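Local coordinates for protein glycoside Hydrolase Family 43_12 (Metagenome, PDB 7JVH) that probably hydrolyses arabinofuranosyl or xylosyl linkages in plant polysaccharides, as other glycoside hydrolases of family 43 do, at residues A[51-56]-A[358-363]; A[40-45]-A[377-382]; A[71-76]-A[92-97]. All coordinates share one frame; numbering follows the deposited sequence.

Contact 1 pairs the chain before the first propeller blade with the chain after the last. Contact 2 lies at the junction with the C-terminal concanavalin A-like sandwich, and contact 3 within the first blade. Contacts 1 and 2 have centres about 10 Å apart. They are joined by probable hydrogen bonds from Tyr-53 OH to Asn-45 O (2.5 Å) and from Asn-379 ND2 to Pro-55 O (2.9 Å). Contacts 1 and 3 have centres about 15 Å apart and meet at Ile-95, which packs on Phe-52 and Met-363. Contact 3 reaches 377-382 through Phe-377 N and Trp-97 O, 2.7 Å apart. Family 43 enzymes as a rule carry their active site on the propeller axis; no residue of the three contacts is known to be catalytic.

Contact 1 (A[51-56]-A[358-363]); sequences EFYSPI and SIKQKM
Phe-52 lies against Gln-361 and Met-363, a selenomethionine, across a short antiparallel pairing. Its CG sits between the backbone N and the carbonyl carbon (chi1 76°), which brings the ring over to these two residues. Phe-52 CB meets Met-363 CG at 3.8 Å. Further out, Phe-52 CD1 comes to 3.2 Å from Gln-361 O. Phe-52 CE1 then packs on Gln-361 CB, also at 3.2 Å, and has Lys-362 O at the ring edge. Phe-52 CZ lies 3.6 Å from Gln-361 CB, with Gln-361 CG a little further. The ring stands steeply to the Gln-361 amide, with the planes 77° apart. Ile-56 CG2 sits in the ring plane at the edge. Strands 51-53 and 360-362 form a two-stranded antiparallel sheet. It pairs the chain entering the five-bladed propeller with the chain leaving its last blade. Phe-52 and Gln-361 are the hydrogen-bonded pair and exchange two backbone bonds. Ser-54 N adds a nearly straight bond to Ile-359 O, 2.9 Å long with an N-H...O angle of 169°. On the other sheet face, Tyr-53 and Lys-360 lie side by side and point the same way. Ile-359 crosses the tyrosine, its CG1 3.8 Å from Tyr-53 CD1. Lys-360 bends at chi3 and brings NZ to 3.5 Å from Glu-51 OE2 in a salt bridge. Glu-51 OE1 accepts from Lys-48 N. Strand 335-342 backs the Gln-361 side, where Ser-54 OG bonds to Met-338 N.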
loop_
_atom_site.group_PDB
_atom_site.type_symbol
_atom_site.label_atom_id
_atom_site.label_comp_id
_atom_site.label_asym_id
_atom_site.label_seq_id
_atom_site.Cartn_x
_atom_site.Cartn_y
_atom_site.Cartn_z
ATOM N N GLU A 51 9.389 3.061 -23.584
ATOM C CA GLU A 51 8.122 3.174 -22.840
ATOM C C GLU A 51 8.223 2.435 -21.508
ATOM O O GLU A 51 9.173 1.691 -21.317
ATOM C CB GLU A 51 7.007 2.605 -23.709
ATOM C CG GLU A 51 6.614 3.514 -24.849
ATOM C CD GLU A 51 5.650 2.872 -25.819
ATOM O OE1 GLU A 51 5.876 1.712 -26.155
ATOM O OE2 GLU A 51 4.691 3.526 -26.228
ATOM N N PHE A 52 7.269 2.690 -20.621
ATOM C CA PHE A 52 7.166 2.018 -19.304
ATOM C C PHE A 52 5.695 1.955 -18.919
ATOM O O PHE A 52 4.905 2.707 -19.459
ATOM C CB PHE A 52 7.989 2.712 -18.222
ATOM C CG PHE A 52 7.412 3.986 -17.662
ATOM C CD1 PHE A 52 7.412 5.148 -18.405
ATOM C CD2 PHE A 52 6.901 4.036 -16.381
ATOM C CE1 PHE A 52 6.918 6.326 -17.881
ATOM C CE2 PHE A 52 6.384 5.210 -15.872
ATOM C CZ PHE A 52 6.391 6.353 -16.623
ATOM N N TYR A 53 5.356 1.001 -18.063
ATOM C CA TYR A 53 4.006 0.847 -17.541
ATOM C C TYR A 53 3.808 1.700 -16.286
ATOM O O TYR A 53 4.684 1.748 -15.422
ATOM C CB TYR A 53 3.741 -0.629 -17.224
ATOM C CG TYR A 53 3.684 -1.540 -18.448
ATOM C CD1 TYR A 53 2.824 -1.261 -19.505
ATOM C CD2 TYR A 53 4.459 -2.695 -18.530
ATOM C CE1 TYR A 53 2.732 -2.092 -20.593
ATOM C CE2 TYR A 53 4.379 -3.536 -19.625
ATOM C CZ TYR A 53 3.516 -3.226 -20.657
ATOM O OH TYR A 53 3.421 -4.022 -21.770
ATOM N N SER A 54 2.612 2.277 -16.303
ATOM C CA SER A 54 1.971 3.082 -15.251
ATOM C C SER A 54 0.592 2.495 -14.960
ATOM O O SER A 54 -0.295 2.545 -15.786
ATOM C CB SER A 54 1.893 4.519 -15.593
ATOM O OG SER A 54 1.498 5.258 -14.464
ATOM N N PRO A 55 0.447 2.029 -13.553
ATOM C CA PRO A 55 1.197 2.302 -12.321
ATOM C C PRO A 55 2.589 1.688 -12.182
ATOM O O PRO A 55 2.805 0.526 -12.527
ATOM C CB PRO A 55 0.293 1.689 -11.251
ATOM C CG PRO A 55 -0.415 0.577 -11.937
ATOM C CD PRO A 55 -0.669 1.096 -13.330
ATOM N N ILE A 56 3.512 2.469 -11.633
ATOM C CA ILE A 56 4.922 2.029 -11.450
ATOM C C ILE A 56 5.014 1.064 -10.277
ATOM O O ILE A 56 5.991 0.344 -10.213
ATOM C CB ILE A 56 5.860 3.232 -11.289
ATOM C CG1 ILE A 56 5.616 3.971 -9.974
ATOM C CG2 ILE A 56 5.723 4.153 -12.484
ATOM C CD1 ILE A 56 5.849 5.452 -10.071
ATOM N N SER A 358 -3.664 5.854 -19.995
ATOM C CA SER A 358 -3.272 4.618 -20.627
ATOM C C SER A 358 -2.122 4.035 -19.837
ATOM O O SER A 358 -1.386 4.744 -19.141
ATOM C CB SER A 358 -2.915 4.806 -22.101
ATOM O OG SER A 358 -1.956 5.820 -22.247
ATOM N N ILE A 359 -1.988 2.716 -19.971
ATOM C CA ILE A 359 -0.977 1.916 -19.301
ATOM C C ILE A 359 0.459 2.280 -19.666
ATOM O O ILE A 359 1.362 2.055 -18.875
ATOM C CB ILE A 359 -1.268 0.430 -19.557
ATOM C CG1 ILE A 359 -0.683 -0.423 -18.442
ATOM C CG2 ILE A 359 -0.800 0.005 -20.934
ATOM C CD1 ILE A 359 -1.380 -0.280 -17.113
ATOM N N LYS A 360 0.648 2.867 -20.858
ATOM C CA LYS A 360 1.974 3.225 -21.375
ATOM C C LYS A 360 2.210 4.706 -21.328
ATOM O O LYS A 360 1.347 5.471 -21.679
ATOM C CB LYS A 360 2.130 2.767 -22.807
ATOM C CG LYS A 360 2.200 1.258 -22.926
ATOM C CD LYS A 360 1.795 0.795 -24.313
ATOM C CE LYS A 360 2.889 0.965 -25.329
ATOM N NZ LYS A 360 2.347 0.997 -26.714
ATOM N N GLN A 361 3.421 5.053 -20.917
ATOM C CA GLN A 361 3.913 6.440 -20.828
ATOM C C GLN A 361 5.311 6.437 -21.425
ATOM O O GLN A 361 6.003 5.433 -21.269
ATOM C CB GLN A 361 4.112 6.845 -19.370
ATOM C CG GLN A 361 2.841 6.837 -18.546
ATOM C CD GLN A 361 2.046 8.061 -18.882
ATOM O OE1 GLN A 361 2.597 9.141 -18.969
ATOM N NE2 GLN A 361 0.757 7.892 -19.100
ATOM N N LYS A 362 5.707 7.523 -22.078
ATOM C CA LYS A 362 7.084 7.559 -22.601
ATOM C C LYS A 362 7.993 7.761 -21.397
ATOM O O LYS A 362 7.605 8.501 -20.525
ATOM C CB LYS A 362 7.196 8.695 -23.615
ATOM C CG LYS A 362 5.955 8.904 -24.465
ATOM C CD LYS A 362 6.005 10.126 -25.347
ATOM C CE LYS A 362 4.962 11.168 -25.009
ATOM N NZ LYS A 362 4.044 11.434 -26.137
HETATM N N MSE A 363 9.164 7.129 -21.371
HETATM C CA MSE A 363 10.125 7.314 -20.252
HETATM C C MSE A 363 10.907 8.615 -20.465
HETATM O O MSE A 363 10.842 9.195 -21.538
HETATM C CB MSE A 363 11.171 6.194 -20.238
HETATM C CG MSE A 363 10.647 4.794 -20.044
HETATM SE SE MSE A 363 12.070 3.507 -19.811
HETATM C CE MSE A 363 13.139 4.090 -18.372
#

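Contact 2 (A[40-45]-A[377-382])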
loop_
_atom_site.group_PDB
_atom_site.type_symbol
_atom_site.label_atom_id
_atom_site.label_comp_id
_atom_site.label_asym_id
_atom_site.label_seq_id
_atom_site.Cartn_x
_atom_site.Cartn_y
_atom_site.Cartn_z
ATOM N N ASP A 40 -4.444 -8.784 -18.779
ATOM C CA ASP A 40 -4.744 -8.551 -20.178
ATOM C C ASP A 40 -4.056 -7.290 -20.724
ATOM O O ASP A 40 -3.485 -7.310 -21.815
ATOM C CB ASP A 40 -6.258 -8.417 -20.360
ATOM C CG ASP A 40 -7.013 -9.677 -20.013
ATOM O OD1 ASP A 40 -6.407 -10.767 -19.911
ATOM O OD2 ASP A 40 -8.241 -9.593 -19.838
ATOM N N ILE A 41 -4.120 -6.204 -19.948
ATOM C CA ILE A 41 -3.694 -4.887 -20.381
ATOM C C ILE A 41 -2.221 -4.850 -20.848
ATOM O O ILE A 41 -1.887 -4.157 -21.804
ATOM C CB ILE A 41 -3.952 -3.807 -19.288
ATOM C CG1 ILE A 41 -3.933 -2.397 -19.884
ATOM C CG2 ILE A 41 -2.939 -3.912 -18.161
ATOM C CD1 ILE A 41 -5.141 -2.100 -20.753
ATOM N N TYR A 42 -1.356 -5.588 -20.150
ATOM C CA TYR A 42 0.070 -5.611 -20.428
ATOM C C TYR A 42 0.357 -6.494 -21.642
ATOM O O TYR A 42 1.215 -6.150 -22.474
ATOM C CB TYR A 42 0.859 -6.114 -19.223
ATOM C CG TYR A 42 0.620 -5.298 -17.972
ATOM C CD1 TYR A 42 0.931 -3.952 -17.947
ATOM C CD2 TYR A 42 0.089 -5.871 -16.811
ATOM C CE1 TYR A 42 0.731 -3.197 -16.828
ATOM C CE2 TYR A 42 -0.119 -5.114 -15.671
ATOM C CZ TYR A 42 0.203 -3.777 -15.688
ATOM O OH TYR A 42 0.009 -3.005 -14.570
ATOM N N ALA A 43 -0.362 -7.623 -21.734
ATOM C CA ALA A 43 -0.253 -8.555 -22.852
ATOM C C ALA A 43 -0.695 -7.927 -24.183
ATOM O O ALA A 43 -0.115 -8.204 -25.223
ATOM C CB ALA A 43 -1.068 -9.812 -22.554
ATOM N N LYS A 44 -1.732 -7.088 -24.121
ATOM C CA LYS A 44 -2.287 -6.379 -25.266
ATOM C C LYS A 44 -1.552 -5.084 -25.649
ATOM O O LYS A 44 -1.787 -4.559 -26.725
ATOM C CB LYS A 44 -3.753 -6.035 -25.021
ATOM C CG LYS A 44 -4.684 -7.239 -24.876
ATOM C CD LYS A 44 -6.110 -6.849 -24.514
ATOM C CE LYS A 44 -6.523 -5.608 -25.315
ATOM N NZ LYS A 44 -7.985 -5.503 -25.484
ATOM N N ASN A 45 -0.661 -4.604 -24.782
ATOM C CA ASN A 45 0.081 -3.375 -25.020
ATOM C C ASN A 45 1.553 -3.604 -24.701
ATOM O O ASN A 45 2.037 -3.139 -23.672
ATOM C CB ASN A 45 -0.460 -2.240 -24.140
ATOM C CG ASN A 45 -1.903 -1.899 -24.422
ATOM O OD1 ASN A 45 -2.179 -0.972 -25.193
ATOM N ND2 ASN A 45 -2.838 -2.615 -23.764
ATOM N N PHE A 377 12.507 -3.357 -8.919
ATOM C CA PHE A 377 11.136 -3.724 -8.650
ATOM C C PHE A 377 10.453 -4.068 -9.971
ATOM O O PHE A 377 10.663 -3.379 -10.965
ATOM C CB PHE A 377 10.440 -2.547 -7.956
ATOM C CG PHE A 377 9.193 -2.917 -7.207
ATOM C CD1 PHE A 377 9.263 -3.706 -6.072
ATOM C CD2 PHE A 377 7.955 -2.435 -7.606
ATOM C CE1 PHE A 377 8.110 -4.028 -5.363
ATOM C CE2 PHE A 377 6.805 -2.773 -6.920
ATOM C CZ PHE A 377 6.877 -3.557 -5.781
ATOM N N PRO A 378 9.619 -5.135 -10.031
ATOM C CA PRO A 378 8.995 -5.551 -11.287
ATOM C C PRO A 378 7.863 -4.647 -11.723
ATOM O O PRO A 378 7.472 -3.770 -10.982
ATOM C CB PRO A 378 8.452 -6.939 -10.950
ATOM C CG PRO A 378 8.152 -6.868 -9.488
ATOM C CD PRO A 378 9.228 -5.990 -8.895
ATOM N N ASN A 379 7.385 -4.844 -12.955
ATOM C CA ASN A 379 6.145 -4.263 -13.466
ATOM C C ASN A 379 5.653 -5.109 -14.636
ATOM O O ASN A 379 6.249 -6.155 -14.946
ATOM C CB ASN A 379 6.321 -2.791 -13.854
ATOM C CG ASN A 379 5.078 -1.968 -13.567
ATOM O OD1 ASN A 379 4.029 -2.168 -14.192
ATOM N ND2 ASN A 379 5.168 -1.069 -12.602
ATOM N N GLY A 380 4.554 -4.697 -15.268
ATOM C CA GLY A 380 3.920 -5.510 -16.293
ATOM C C GLY A 380 3.518 -6.880 -15.745
ATOM O O GLY A 380 3.134 -7.003 -14.587
ATOM N N ASN A 381 3.596 -7.896 -16.603
ATOM C CA ASN A 381 3.375 -9.286 -16.244
ATOM C C ASN A 381 4.724 -9.958 -16.061
ATOM O O ASN A 381 5.625 -9.806 -16.873
ATOM C CB ASN A 381 2.548 -10.000 -17.305
ATOM C CG ASN A 381 1.095 -9.618 -17.252
ATOM O OD1 ASN A 381 0.601 -9.203 -16.209
ATOM N ND2 ASN A 381 0.392 -9.749 -18.358
ATOM N N PHE A 382 4.855 -10.694 -14.952
ATOM C CA PHE A 382 6.113 -11.255 -14.511
ATOM C C PHE A 382 5.847 -12.405 -13.548
ATOM O O PHE A 382 4.708 -12.655 -13.160
ATOM C CB PHE A 382 6.970 -10.187 -13.853
ATOM C CG PHE A 382 6.355 -9.593 -12.614
ATOM C CD1 PHE A 382 6.553 -10.159 -11.373
ATOM C CD2 PHE A 382 5.573 -8.447 -12.700
ATOM C CE1 PHE A 382 5.989 -9.598 -10.248
ATOM C CE2 PHE A 382 5.017 -7.881 -11.578
ATOM C CZ PHE A 382 5.218 -8.458 -10.346
HETATM O O HOH W 1 1.701 -1.039 -14.352
#
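Tyr-42 holds its CG beside the backbone N (chi1 -57°), which carries the ring from the short helix to Gly-380. Asn-381 has a similar first torsion (chi1 -75°) and turns its amide to the rim of the same ring. Gly-380 CA sits over the ring face, 3.7 Å from the centroid of the Tyr-42 ring, in a CH-pi contact. Ile-41 CG2 lies over the centre of the opposite face, so the ring lies between the two. Asn-381 OD1 meets the ring edge, 3.4 Å from Tyr-42 CD2, with the amide plane 86° from the ring plane. The Asn-381 ND2 end bonds to Asp-39 O. The two segments flank the sandwich domain: helix 40-43 follows its strand 28-37, and the loop 377-382 runs into its strand 383-386. The contact therefore lies at the junction with the propeller. A water bridges Tyr-42 OH and Asn-379 OD1: the hydroxyl donates to it at 2.6 Å, and it donates to OD1 at 2.6 Å. Asn-379 OD1 also accepts from Gly-380 N at 2.8 Å, a bond within the loop. Replacing Tyr-42 with a leucine would probably leave this water without its donor and open a gap between Gly-380 and Ile-41. Tyr-42 also meets Tyr-53 edge to face.

Contact 3 (A[71-76]-A[92-97]); sequences DDYYLV and TDLINW
Tyr-73 and Leu-94 cross at about a right angle. The methyl CD2 of Leu-94 presses on the ring face, over its centre, 3.4 Å from the centroid of the Tyr-73 ring. This is a close CH-pi contact. Thr-92 O approaches the same ring at its edge, in the plane, 3.8 Å from Tyr-73 CE2. Tyr-73 OH bonds to Glu-309 O. A second perpendicular pair follows two residues on. Leu-75 CB touches the rim of the indole at 3.6 Å from Trp-97 CZ3. Leu-75 has CG opposite its backbone N (chi1 166°), beside the carbonyl carbon. Leu-75 CD2 ends over the face of the Trp-97 six-membered ring, 4.1 Å from its centroid. Strand 72-76 is the second strand of a four-stranded propeller blade, and 92-97 is the turn between the third and fourth strands. Tyr-73 and Leu-75 thus pack against that turn. The turn is shaped by Asp-93. Asp-93 OD1 accepts from Ile-95 N, 2.8 Å away, in an Asx turn. The same oxygen takes Asn-96 N on its syn lone pair. Asn-96 ND2 meets Asp-93 OD2 from above the carboxylate plane at 2.8 Å. At the start of the strand Thr-92 CG2 lies alongside Asp-72 OD1, which accepts a bond from His-90 NE2.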
loop_
_atom_site.group_PDB
_atom_site.type_symbol
_atom_site.label_atom_id
_atom_site.label_comp_id
_atom_site.label_asym_id
_atom_site.label_seq_id
_atom_site.Cartn_x
_atom_site.Cartn_y
_atom_site.Cartn_z
ATOM N N ASP A 71 21.069 13.320 -6.748
ATOM C CA ASP A 71 20.687 12.386 -7.812
ATOM C C ASP A 71 19.669 11.339 -7.381
ATOM O O ASP A 71 19.182 10.587 -8.231
ATOM C CB ASP A 71 21.921 11.644 -8.351
ATOM C CG ASP A 71 22.940 12.571 -8.975
ATOM O OD1 ASP A 71 22.567 13.711 -9.345
ATOM O OD2 ASP A 71 24.111 12.145 -9.104
ATOM N N ASP A 72 19.361 11.286 -6.076
ATOM C CA ASP A 72 18.563 10.209 -5.477
ATOM C C ASP A 72 17.120 10.601 -5.154
ATOM O O ASP A 72 16.877 11.637 -4.519
ATOM C CB ASP A 72 19.249 9.720 -4.205
ATOM C CG ASP A 72 20.579 9.083 -4.478
ATOM O OD1 ASP A 72 20.610 8.135 -5.290
ATOM O OD2 ASP A 72 21.578 9.513 -3.874
ATOM N N TYR A 73 16.181 9.749 -5.590
ATOM C CA TYR A 73 14.759 9.890 -5.313
ATOM C C TYR A 73 14.348 8.827 -4.301
ATOM O O TYR A 73 14.858 7.714 -4.327
ATOM C CB TYR A 73 13.910 9.724 -6.587
ATOM C CG TYR A 73 14.152 10.763 -7.655
ATOM C CD1 TYR A 73 13.575 12.026 -7.568
ATOM C CD2 TYR A 73 14.963 10.489 -8.771
ATOM C CE1 TYR A 73 13.795 12.983 -8.551
ATOM C CE2 TYR A 73 15.186 11.441 -9.746
ATOM C CZ TYR A 73 14.598 12.684 -9.630
ATOM O OH TYR A 73 14.832 13.642 -10.587
ATOM N N TYR A 74 13.418 9.192 -3.415
ATOM C CA TYR A 74 12.836 8.267 -2.440
ATOM C C TYR A 74 11.320 8.391 -2.469
ATOM O O TYR A 74 10.786 9.490 -2.545
ATOM C CB TYR A 74 13.391 8.518 -1.037
ATOM C CG TYR A 74 14.897 8.351 -0.944
ATOM C CD1 TYR A 74 15.744 9.410 -1.216
ATOM C CD2 TYR A 74 15.466 7.136 -0.581
ATOM C CE1 TYR A 74 17.123 9.271 -1.135
ATOM C CE2 TYR A 74 16.837 6.989 -0.489
ATOM C CZ TYR A 74 17.658 8.059 -0.776
ATOM O OH TYR A 74 19.014 7.915 -0.698
ATOM N N LEU A 75 10.642 7.243 -2.448
ATOM C CA LEU A 75 9.199 7.178 -2.620
ATOM C C LEU A 75 8.631 6.234 -1.578
ATOM O O LEU A 75 9.174 5.151 -1.365
ATOM C CB LEU A 75 8.867 6.693 -4.032
ATOM C CG LEU A 75 7.439 6.231 -4.343
ATOM C CD1 LEU A 75 6.497 7.394 -4.629
ATOM C CD2 LEU A 75 7.492 5.237 -5.514
ATOM N N VAL A 76 7.543 6.658 -0.926
ATOM C CA VAL A 76 6.918 5.896 0.149
ATOM C C VAL A 76 5.394 5.872 0.023
ATOM O O VAL A 76 4.813 6.698 -0.687
ATOM C CB VAL A 76 7.341 6.421 1.525
ATOM C CG1 VAL A 76 8.849 6.318 1.706
ATOM C CG2 VAL A 76 6.876 7.855 1.744
ATOM N N THR A 92 17.258 6.599 -9.291
ATOM C CA THR A 92 17.987 7.737 -9.841
ATOM C C THR A 92 17.357 8.288 -11.118
ATOM O O THR A 92 17.791 9.321 -11.606
ATOM C CB THR A 92 19.450 7.380 -10.131
ATOM O OG1 THR A 92 19.497 6.246 -10.996
ATOM C CG2 THR A 92 20.187 7.066 -8.850
ATOM N N ASP A 93 16.325 7.606 -11.626
ATOM C CA ASP A 93 15.705 7.928 -12.914
ATOM C C ASP A 93 14.168 7.961 -12.952
ATOM O O ASP A 93 13.594 8.235 -13.997
ATOM C CB ASP A 93 16.213 6.954 -13.984
ATOM C CG ASP A 93 15.842 5.497 -13.695
ATOM O OD1 ASP A 93 14.757 5.227 -13.135
ATOM O OD2 ASP A 93 16.641 4.611 -14.049
ATOM N N LEU A 94 13.522 7.657 -11.817
ATOM C CA LEU A 94 12.042 7.636 -11.562
ATOM C C LEU A 94 11.307 6.503 -12.282
ATOM O O LEU A 94 10.091 6.511 -12.234
ATOM C CB LEU A 94 11.345 8.965 -11.866
ATOM C CG LEU A 94 11.882 10.212 -11.184
ATOM C CD1 LEU A 94 11.243 11.426 -11.806
ATOM C CD2 LEU A 94 11.593 10.179 -9.702
ATOM N N ILE A 95 12.015 5.608 -12.960
ATOM C CA ILE A 95 11.380 4.449 -13.647
ATOM C C ILE A 95 11.865 3.148 -13.017
ATOM O O ILE A 95 11.065 2.261 -12.818
ATOM C CB ILE A 95 11.710 4.468 -15.145
ATOM C CG1 ILE A 95 11.405 5.827 -15.763
ATOM C CG2 ILE A 95 10.979 3.354 -15.862
ATOM C CD1 ILE A 95 10.104 5.879 -16.474
ATOM N N ASN A 96 13.152 3.063 -12.740
ATOM C CA ASN A 96 13.724 1.832 -12.161
ATOM C C ASN A 96 13.872 2.026 -10.660
ATOM O O ASN A 96 14.719 2.796 -10.237
ATOM C CB ASN A 96 15.006 1.437 -12.882
ATOM C CG ASN A 96 14.804 1.415 -14.377
ATOM O OD1 ASN A 96 14.247 0.473 -14.915
ATOM N ND2 ASN A 96 15.210 2.472 -15.048
ATOM N N TRP A 97 13.061 1.299 -9.904
ATOM C CA TRP A 97 13.050 1.445 -8.434
ATOM C C TRP A 97 13.530 0.183 -7.729
ATOM O O TRP A 97 13.237 -0.909 -8.191
ATOM C CB TRP A 97 11.626 1.759 -8.001
ATOM C CG TRP A 97 11.078 3.033 -8.545
ATOM C CD1 TRP A 97 10.388 3.210 -9.700
ATOM C CD2 TRP A 97 11.116 4.308 -7.900
ATOM N NE1 TRP A 97 10.007 4.511 -9.826
ATOM C CE2 TRP A 97 10.443 5.209 -8.739
ATOM C CE3 TRP A 97 11.660 4.771 -6.704
ATOM C CZ2 TRP A 97 10.305 6.550 -8.419
ATOM C CZ3 TRP A 97 11.524 6.098 -6.390
ATOM C CH2 TRP A 97 10.856 6.970 -7.238
#